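Local coordinates for protein aminopeptidase (Aneurinibacillus sp. AM-1, PDB 5IB9) that probably acts as a zinc-dependent aminopeptidase of the M28 family, trimming residues from the amino ends of peptides, at residues A[53-58]-A[204-209]; A[246-251]-A[266-271]; A[222-227]-A[292-297]. All coordinates share one frame; numbering follows the deposited sequence.

Interaction 1: A[53-58]-A[204-209]; sequences YHVEVQ and HNVIAT. With ZN (zinc ion), chain G.
Gln58 and Asn205 meet twice, through their backbones and through their side-chain amides. They are a hydrogen-bonded pair in the antiparallel ladder between segments 53-58 and 204-209, with Gln58 N 2.8 Å from Asn205 O. Their side chains run alongside each other in the same direction. Gln58 CG stands anti to the backbone N (chi1 180°) and the chain stays extended, which carries OE1 to within 2.9 Å of Asn205 ND2. This bond lies in the amide plane of Asn205 but reaches Gln58 OE1 from above its carbonyl plane, the two amides being turned 64° apart. Asn205 ND2 also donates to Gly278 O, and OD1 takes the N-H of Gly270, so both ends of this buried amide are held.

Packing is tight on the opposite face, which helix 35-50 covers: Val55 CG1 lies 3.6 Å from Val206 CG1, and Val57 CG1 sits 3.7 Å from His204 CD2. The ladder loosens towards its other end. There the edge of the Tyr53 ring brings CD1 to 3.6 Å from Thr209 O, a water bridges His54 N and Thr209 O, and the His54 side chain is exposed. Glu56 pairs with Ile207 through backbone bonds, but its side chain bends away to Ser287 of the second subunit. His204 NE2 binds a zinc ion at 2.0 Å, together with water and Glu288 of the second subunit. The chemistry is consistent with a strand pair that is fixed by backbone and amide bonds inside its own subunit and also joined to the second subunit through zinc.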
loop_
_atom_site.group_PDB
_atom_site.type_symbol
_atom_site.label_atom_id
_atom_site.label_comp_id
_atom_site.label_asym_id
_atom_site.label_seq_id
_atom_site.Cartn_x
_atom_site.Cartn_y
_atom_site.Cartn_z
ATOM N N TYR A 53 -16.908 14.738 18.346
ATOM C CA TYR A 53 -16.367 13.529 17.817
ATOM C C TYR A 53 -14.960 13.153 18.370
ATOM O O TYR A 53 -14.107 14.014 18.587
ATOM C CB TYR A 53 -16.227 13.638 16.270
ATOM C CG TYR A 53 -17.586 13.613 15.554
ATOM C CD1 TYR A 53 -18.090 12.443 15.043
ATOM C CD2 TYR A 53 -18.293 14.801 15.323
ATOM C CE1 TYR A 53 -19.309 12.421 14.416
ATOM C CE2 TYR A 53 -19.555 14.764 14.716
ATOM C CZ TYR A 53 -20.078 13.571 14.286
ATOM O OH TYR A 53 -21.312 13.511 13.632
ATOM N N HIS A 54 -14.807 11.877 18.547
ATOM C CA HIS A 54 -13.437 11.290 18.638
ATOM C C HIS A 54 -12.884 11.186 17.178
ATOM O O HIS A 54 -13.576 10.733 16.231
ATOM C CB HIS A 54 -13.502 9.934 19.360
ATOM C CG HIS A 54 -12.185 9.244 19.456
ATOM N ND1 HIS A 54 -11.851 8.175 18.649
ATOM C CD2 HIS A 54 -11.126 9.457 20.272
ATOM C CE1 HIS A 54 -10.637 7.764 18.964
ATOM N NE2 HIS A 54 -10.169 8.535 19.934
ATOM N N VAL A 55 -11.646 11.577 17.056
ATOM C CA VAL A 55 -11.095 11.724 15.659
ATOM C C VAL A 55 -9.838 10.882 15.588
ATOM O O VAL A 55 -9.082 10.793 16.576
ATOM C CB VAL A 55 -10.781 13.216 15.450
ATOM C CG1 VAL A 55 -10.115 13.406 14.078
ATOM C CG2 VAL A 55 -12.070 13.996 15.457
ATOM N N GLU A 56 -9.629 10.194 14.487
ATOM C CA GLU A 56 -8.348 9.550 14.239
ATOM C C GLU A 56 -7.699 10.193 13.011
ATOM O O GLU A 56 -8.383 10.650 12.085
ATOM C CB GLU A 56 -8.612 8.097 13.838
ATOM C CG GLU A 56 -9.196 7.396 15.157
ATOM C CD GLU A 56 -8.159 7.164 16.354
ATOM O OE1 GLU A 56 -8.626 6.803 17.465
ATOM O OE2 GLU A 56 -6.903 7.409 16.266
ATOM N N VAL A 57 -6.366 10.194 13.001
ATOM C CA VAL A 57 -5.597 10.802 11.864
ATOM C C VAL A 57 -4.764 9.653 11.343
ATOM O O VAL A 57 -3.865 9.147 12.018
ATOM C CB VAL A 57 -4.818 11.967 12.308
ATOM C CG1 VAL A 57 -3.983 12.505 11.128
ATOM C CG2 VAL A 57 -5.746 13.143 12.705
ATOM N N GLN A 58 -5.032 9.212 10.130
ATOM C CA GLN A 58 -4.265 8.095 9.522
ATOM C C GLN A 58 -3.135 8.649 8.642
ATOM O O GLN A 58 -3.427 9.284 7.658
ATOM C CB GLN A 58 -5.211 7.196 8.728
ATOM C CG GLN A 58 -4.438 5.979 8.050
ATOM C CD GLN A 58 -5.238 5.312 7.012
ATOM O OE1 GLN A 58 -6.254 5.826 6.469
ATOM N NE2 GLN A 58 -4.876 4.107 6.684
ATOM N N HIS A 204 -2.125 12.603 5.195
ATOM C CA HIS A 204 -3.024 12.052 6.225
ATOM C C HIS A 204 -4.454 12.037 5.769
ATOM O O HIS A 204 -4.875 12.879 4.973
ATOM C CB HIS A 204 -3.000 12.957 7.449
ATOM C CG HIS A 204 -1.639 13.270 8.000
ATOM N ND1 HIS A 204 -0.765 14.199 7.451
ATOM C CD2 HIS A 204 -0.971 12.676 9.015
ATOM C CE1 HIS A 204 0.394 14.137 8.105
ATOM N NE2 HIS A 204 0.260 13.286 9.100
ATOM N N ASN A 205 -5.244 11.108 6.375
ATOM C CA ASN A 205 -6.711 11.147 6.337
ATOM C C ASN A 205 -7.194 11.500 7.734
ATOM O O ASN A 205 -6.605 11.070 8.712
ATOM C CB ASN A 205 -7.286 9.778 5.929
ATOM C CG ASN A 205 -6.690 9.296 4.630
ATOM O OD1 ASN A 205 -6.689 10.045 3.662
ATOM N ND2 ASN A 205 -6.426 8.019 4.542
ATOM N N VAL A 206 -8.302 12.216 7.802
ATOM C CA VAL A 206 -8.910 12.608 9.099
ATOM C C VAL A 206 -10.255 11.913 9.155
ATOM O O VAL A 206 -11.086 12.049 8.267
ATOM C CB VAL A 206 -9.117 14.130 9.204
ATOM C CG1 VAL A 206 -9.735 14.348 10.625
ATOM C CG2 VAL A 206 -7.796 14.863 9.049
ATOM N N ILE A 207 -10.443 11.104 10.226
ATOM C CA ILE A 207 -11.611 10.210 10.262
ATOM C C ILE A 207 -12.412 10.455 11.571
ATOM O O ILE A 207 -11.865 10.325 12.680
ATOM C CB ILE A 207 -11.209 8.751 10.263
ATOM C CG1 ILE A 207 -10.410 8.408 9.009
ATOM C CG2 ILE A 207 -12.471 7.813 10.350
ATOM C CD1 ILE A 207 -9.081 7.829 9.363
ATOM N N ALA A 208 -13.704 10.817 11.490
ATOM C CA ALA A 208 -14.551 11.131 12.682
ATOM C C ALA A 208 -15.741 10.210 12.591
ATOM O O ALA A 208 -16.396 10.163 11.606
ATOM C CB ALA A 208 -15.039 12.650 12.594
ATOM N N THR A 209 -15.974 9.453 13.654
ATOM C CA THR A 209 -17.009 8.386 13.591
ATOM C C THR A 209 -18.078 8.692 14.629
ATOM O O THR A 209 -17.708 8.914 15.796
ATOM C CB THR A 209 -16.352 7.047 13.856
ATOM O OG1 THR A 209 -15.397 6.748 12.806
ATOM C CG2 THR A 209 -17.464 5.949 13.854
HETATM ZN ZN ZN G . 1.616 13.067 10.588
HETATM O O HOH W 1 -16.972 10.048 18.132
HETATM O O HOH W 2 1.723 14.558 11.832
HETATM O O HOH W 3 3.499 12.580 10.264
HETATM O O HOH W 4 3.796 13.428 9.403
HETATM O O HOH W 5 2.927 14.680 10.472
#

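Interaction 2: A[246-251]-A[266-271]; sequences AVTLEL and FITFGA
Thr248 lays its methyl against the strand, CG2 standing 4.0 Å from both Phe266 CB and Ile267 N. The two side chains pass alongside one another, Thr248 pointing out from the helix and Phe266 out from the strand. Phe266 thereby brings its ring along the helix: CD1 is 3.6 Å from Thr248 O, and CE1 meets Leu251 CB, three residues on along the helix, at 4.0 Å. Thr248 CG2 also comes within 4.4 Å of Thr268 CG2, a looser touch. No hydrogen bond crosses the contact, so helix and strand are joined by van der Waals packing alone.

Helix 238-256 and strand 263-269 are the last two members of a beta-alpha-beta crossover that starts with strand 222-228, part of the alpha/beta core of the M28 peptidase fold. The helix segment runs nearly antiparallel to the strand, at 158°, with their axes 8.5 Å apart.

The rotation of Thr248 is set by its two branches. With OG1 beside the backbone N (chi1 -63°), the methyl CG2 stands anti to that N and faces the strand, while OG1 turns back to bond Gly244 O and Ser227 OG, the latter on the first strand of the crossover. Phe266 and Thr268 are held in the sheet by backbone bonds to Ala208 and Val206, and Ile267 by bonds to Ile225 and Ser227. Beyond the helix, Ala246 and Val247 pack on Met18 of helix 15-25.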
loop_
_atom_site.group_PDB
_atom_site.type_symbol
_atom_site.label_atom_id
_atom_site.label_comp_id
_atom_site.label_asym_id
_atom_site.label_seq_id
_atom_site.Cartn_x
_atom_site.Cartn_y
_atom_site.Cartn_z
ATOM N N ALA A 246 -16.074 21.317 3.658
ATOM C CA ALA A 246 -17.012 22.092 4.437
ATOM C C ALA A 246 -18.383 21.436 4.628
ATOM O O ALA A 246 -18.995 21.456 5.715
ATOM C CB ALA A 246 -17.248 23.472 3.740
ATOM N N VAL A 247 -18.865 20.770 3.543
ATOM C CA VAL A 247 -20.152 19.976 3.665
ATOM C C VAL A 247 -19.966 18.752 4.567
ATOM O O VAL A 247 -20.803 18.439 5.364
ATOM C CB VAL A 247 -20.676 19.554 2.275
ATOM C CG1 VAL A 247 -21.987 18.751 2.384
ATOM C CG2 VAL A 247 -20.935 20.861 1.447
ATOM N N THR A 248 -18.800 18.121 4.482
ATOM C CA THR A 248 -18.480 16.958 5.326
ATOM C C THR A 248 -18.524 17.366 6.831
ATOM O O THR A 248 -19.200 16.699 7.595
ATOM C CB THR A 248 -17.135 16.356 4.971
ATOM O OG1 THR A 248 -17.173 15.864 3.617
ATOM C CG2 THR A 248 -16.823 15.099 5.880
ATOM N N LEU A 249 -17.857 18.466 7.166
ATOM C CA LEU A 249 -17.830 18.968 8.562
ATOM C C LEU A 249 -19.227 19.359 8.984
ATOM O O LEU A 249 -19.629 19.003 10.056
ATOM C CB LEU A 249 -16.840 20.145 8.648
ATOM C CG LEU A 249 -15.386 19.814 8.626
ATOM C CD1 LEU A 249 -14.596 21.125 8.637
ATOM C CD2 LEU A 249 -15.031 18.993 9.905
ATOM N N GLU A 250 -19.915 20.093 8.095
ATOM C CA GLU A 250 -21.214 20.607 8.492
ATOM C C GLU A 250 -22.191 19.443 8.733
ATOM O O GLU A 250 -23.029 19.455 9.658
ATOM C CB GLU A 250 -21.691 21.669 7.539
ATOM C CG GLU A 250 -23.095 22.260 7.964
ATOM C CD GLU A 250 -23.199 22.946 9.331
ATOM O OE1 GLU A 250 -22.214 23.197 10.062
ATOM O OE2 GLU A 250 -24.389 23.186 9.679
ATOM N N LEU A 251 -22.182 18.421 7.867
ATOM C CA LEU A 251 -23.077 17.326 8.076
ATOM C C LEU A 251 -22.657 16.566 9.341
ATOM O O LEU A 251 -23.538 16.022 10.078
ATOM C CB LEU A 251 -23.149 16.320 6.870
ATOM C CG LEU A 251 -23.829 17.048 5.680
ATOM C CD1 LEU A 251 -23.773 16.087 4.525
ATOM C CD2 LEU A 251 -25.271 17.450 5.963
ATOM N N PHE A 266 -17.197 10.191 8.889
ATOM C CA PHE A 266 -16.952 11.436 8.108
ATOM C C PHE A 266 -15.476 11.537 7.922
ATOM O O PHE A 266 -14.695 11.510 8.894
ATOM C CB PHE A 266 -17.490 12.646 8.908
ATOM C CG PHE A 266 -18.981 12.634 9.161
ATOM C CD1 PHE A 266 -19.819 13.199 8.227
ATOM C CD2 PHE A 266 -19.460 11.991 10.278
ATOM C CE1 PHE A 266 -21.185 13.178 8.370
ATOM C CE2 PHE A 266 -20.873 12.043 10.532
ATOM C CZ PHE A 266 -21.711 12.606 9.566
ATOM N N ILE A 267 -15.044 11.579 6.631
ATOM C CA ILE A 267 -13.630 11.431 6.381
ATOM C C ILE A 267 -13.161 12.524 5.400
ATOM O O ILE A 267 -13.837 12.781 4.370
ATOM C CB ILE A 267 -13.277 10.014 5.761
ATOM C CG1 ILE A 267 -13.872 8.931 6.624
ATOM C CG2 ILE A 267 -11.746 9.928 5.595
ATOM C CD1 ILE A 267 -13.543 7.542 6.043
ATOM N N THR A 268 -12.003 13.128 5.743
ATOM C CA THR A 268 -11.364 13.926 4.695
ATOM C C THR A 268 -10.088 13.249 4.303
ATOM O O THR A 268 -9.267 12.856 5.122
ATOM C CB THR A 268 -11.147 15.434 5.152
ATOM O OG1 THR A 268 -10.214 15.522 6.241
ATOM C CG2 THR A 268 -12.502 15.958 5.522
ATOM N N PHE A 269 -9.924 13.052 2.979
ATOM C CA PHE A 269 -8.783 12.262 2.479
ATOM C C PHE A 269 -7.635 13.131 2.039
ATOM O O PHE A 269 -7.874 14.190 1.455
ATOM C CB PHE A 269 -9.234 11.443 1.305
ATOM C CG PHE A 269 -10.349 10.480 1.542
ATOM C CD1 PHE A 269 -10.131 9.310 2.321
ATOM C CD2 PHE A 269 -11.609 10.665 1.028
ATOM C CE1 PHE A 269 -11.166 8.392 2.562
ATOM C CE2 PHE A 269 -12.654 9.747 1.246
ATOM C CZ PHE A 269 -12.413 8.634 2.006
ATOM N N GLY A 270 -6.412 12.649 2.268
ATOM C CA GLY A 270 -5.242 13.374 1.736
ATOM C C GLY A 270 -4.858 12.834 0.379
ATOM O O GLY A 270 -5.266 11.769 -0.054
ATOM N N ALA A 271 -4.038 13.639 -0.311
ATOM C CA ALA A 271 -3.350 13.181 -1.559
ATOM C C ALA A 271 -4.296 12.688 -2.554
ATOM O O ALA A 271 -4.017 11.790 -3.314
ATOM C CB ALA A 271 -2.172 12.182 -1.229
#

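Interaction 3: A[222-227]-A[292-297]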
loop_
_atom_site.group_PDB
_atom_site.type_symbol
_atom_site.label_atom_id
_atom_site.label_comp_id
_atom_site.label_asym_id
_atom_site.label_seq_id
_atom_site.Cartn_x
_atom_site.Cartn_y
_atom_site.Cartn_z
ATOM N N ILE A 222 -22.916 0.730 8.102
ATOM C CA ILE A 222 -22.017 1.886 8.100
ATOM C C ILE A 222 -22.238 2.720 6.808
ATOM O O ILE A 222 -22.419 2.143 5.746
ATOM C CB ILE A 222 -20.525 1.416 8.044
ATOM C CG1 ILE A 222 -20.232 0.522 9.292
ATOM C CG2 ILE A 222 -19.570 2.599 8.144
ATOM C CD1 ILE A 222 -18.859 -0.289 9.042
ATOM N N ILE A 223 -22.227 4.046 6.955
ATOM C CA ILE A 223 -22.196 4.960 5.798
ATOM C C ILE A 223 -20.937 5.830 5.984
ATOM O O ILE A 223 -20.650 6.308 7.044
ATOM C CB ILE A 223 -23.424 5.871 5.764
ATOM C CG1 ILE A 223 -24.545 4.976 5.369
ATOM C CG2 ILE A 223 -23.189 6.847 4.628
ATOM C CD1 ILE A 223 -25.948 5.670 5.396
ATOM N N ILE A 224 -20.193 5.993 4.865
ATOM C CA ILE A 224 -18.992 6.921 4.750
ATOM C C ILE A 224 -19.392 8.140 3.978
ATOM O O ILE A 224 -20.096 8.040 2.930
ATOM C CB ILE A 224 -17.851 6.199 4.090
ATOM C CG1 ILE A 224 -17.443 4.948 4.928
ATOM C CG2 ILE A 224 -16.691 7.099 3.973
ATOM C CD1 ILE A 224 -16.366 4.075 4.244
ATOM N N ILE A 225 -19.073 9.305 4.580
ATOM C CA ILE A 225 -19.234 10.629 3.825
ATOM C C ILE A 225 -17.836 11.136 3.727
ATOM O O ILE A 225 -17.194 11.389 4.776
ATOM C CB ILE A 225 -20.142 11.558 4.628
ATOM C CG1 ILE A 225 -21.551 10.947 4.947
ATOM C CG2 ILE A 225 -20.333 12.883 3.883
ATOM C CD1 ILE A 225 -21.572 10.152 6.298
ATOM N N GLY A 226 -17.398 11.352 2.506
ATOM C CA GLY A 226 -15.976 11.736 2.270
ATOM C C GLY A 226 -15.844 13.030 1.418
ATOM O O GLY A 226 -16.760 13.440 0.699
ATOM N N SER A 227 -14.627 13.546 1.478
ATOM C CA SER A 227 -14.147 14.688 0.651
ATOM C C SER A 227 -12.664 14.601 0.733
ATOM O O SER A 227 -12.104 13.783 1.471
ATOM C CB SER A 227 -14.689 16.054 1.175
ATOM O OG SER A 227 -14.381 16.121 2.594
ATOM N N LYS A 292 -18.335 -5.430 4.200
ATOM C CA LYS A 292 -19.702 -6.003 3.979
ATOM C C LYS A 292 -20.785 -5.130 4.623
ATOM O O LYS A 292 -21.943 -5.118 4.072
ATOM C CB LYS A 292 -19.758 -7.430 4.573
ATOM C CG LYS A 292 -18.890 -8.376 3.776
ATOM C CD LYS A 292 -18.955 -9.843 4.254
ATOM C CE LYS A 292 -17.970 -10.690 3.412
ATOM N NZ LYS A 292 -17.065 -11.367 4.389
ATOM N N ARG A 293 -20.470 -4.408 5.684
ATOM C CA ARG A 293 -21.515 -3.662 6.410
ATOM C C ARG A 293 -21.617 -2.242 5.872
ATOM O O ARG A 293 -22.520 -1.503 6.335
ATOM C CB ARG A 293 -21.152 -3.574 7.913
ATOM C CG ARG A 293 -21.284 -4.922 8.488
ATOM C CD ARG A 293 -21.080 -4.913 9.871
ATOM N NE ARG A 293 -19.828 -4.434 10.414
ATOM C CZ ARG A 293 -19.641 -3.359 11.197
ATOM N NH1 ARG A 293 -20.617 -2.536 11.458
ATOM N NH2 ARG A 293 -18.441 -3.129 11.778
ATOM N N THR A 294 -20.728 -1.794 4.963
ATOM C CA THR A 294 -20.813 -0.394 4.491
ATOM C C THR A 294 -21.806 -0.324 3.342
ATOM O O THR A 294 -21.606 -0.836 2.215
ATOM C CB THR A 294 -19.399 0.014 4.026
ATOM O OG1 THR A 294 -18.521 0.053 5.126
ATOM C CG2 THR A 294 -19.527 1.544 3.568
ATOM N N ILE A 295 -22.950 0.286 3.675
ATOM C CA ILE A 295 -24.057 0.338 2.749
ATOM C C ILE A 295 -23.999 1.454 1.727
ATOM O O ILE A 295 -24.691 1.409 0.715
ATOM C CB ILE A 295 -25.424 0.365 3.439
ATOM C CG1 ILE A 295 -25.523 1.641 4.227
ATOM C CG2 ILE A 295 -25.648 -0.936 4.397
ATOM C CD1 ILE A 295 -27.034 1.790 4.854
ATOM N N GLY A 296 -23.081 2.384 1.959
ATOM C CA GLY A 296 -22.930 3.440 0.972
ATOM C C GLY A 296 -21.757 4.367 1.345
ATOM O O GLY A 296 -21.470 4.587 2.539
ATOM N N MET A 297 -21.146 4.916 0.313
ATOM C CA MET A 297 -20.099 5.901 0.485
ATOM C C MET A 297 -20.486 7.062 -0.433
ATOM O O MET A 297 -20.692 6.914 -1.652
ATOM C CB MET A 297 -18.675 5.350 0.114
ATOM C CG MET A 297 -17.483 6.338 0.386
ATOM S SD MET A 297 -17.260 7.418 -1.002
ATOM C CE MET A 297 -16.062 8.510 -0.226
#
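Ile222 places its CD1 methyl over one face of the Arg293 guanidinium, 3.6 Å above the plane and lying nearer the border of the group than its centre, with NH1 as its nearest atom at 3.7 Å. The arginine chain folds at its third torsion to lie here, and its polar atoms are fixed by a salt bridge from NE to Asp289 and a hydrogen bond from NH1 to Asn220 O. Thr294 comes across the same isoleucine, OG1 3.8 Å from Ile222 CB, while that hydroxyl bonds Glu290 O. An alanine at Ile222 would remove the methyl over the guanidinium and is likely to leave a gap between Arg293 and Thr294, with that face of the arginine losing its apolar cover.

Further along the same face, Ile224 and Met297 cross with CB and CG 3.7 Å apart. Met297 CG is anti to the backbone N (chi1 -175°) and the chain then bends, carrying CE to 4.1 Å from Gly226 CA, where a side chain would collide with it.

These strands are parallel neighbours in the central sheet of the M28 fold; their C-terminal ends lead to His228 and Asp301, two ligands of one active-site zinc ion. Ile222 O accepts from Ile295 N at 2.8 Å, and Ile224 N donates to Gly296 O at 3.0 Å. Ile295 itself has a helix-like backbone (phi -84°, psi -12°), inserting an extra residue between the pairs Ile222-Thr294 and Ile224-Met297, in the manner of a beta bulge. Ile223, on the reverse face, meets Ile295 with the two CG1 atoms 3.7 Å apart, and helix 382-400 packs on both through Ala399.

Overall arrangement
Interaction 2 is wholly buried and interaction 3 nearly so, while interaction 1, though mostly buried, has an exposed end at His54 and a side that meets the second subunit and a bridging zinc ion. Interactions 2 and 3 touch no other protein chain. Strand 263-269 ties them together: it pairs antiparallel with strand 187-210 of interaction 1 and parallel with strand 222-228 of interaction 3. Interaction 2 is nested inside the chain loop that interaction 3 closes. Chemically, interactions 1 and 3 are strand pairings built on backbone bonds, antiparallel with a valine face and one amide pair in one, parallel and isoleucine-rich in the other; interaction 2 sets a helix on the sheet by packing alone.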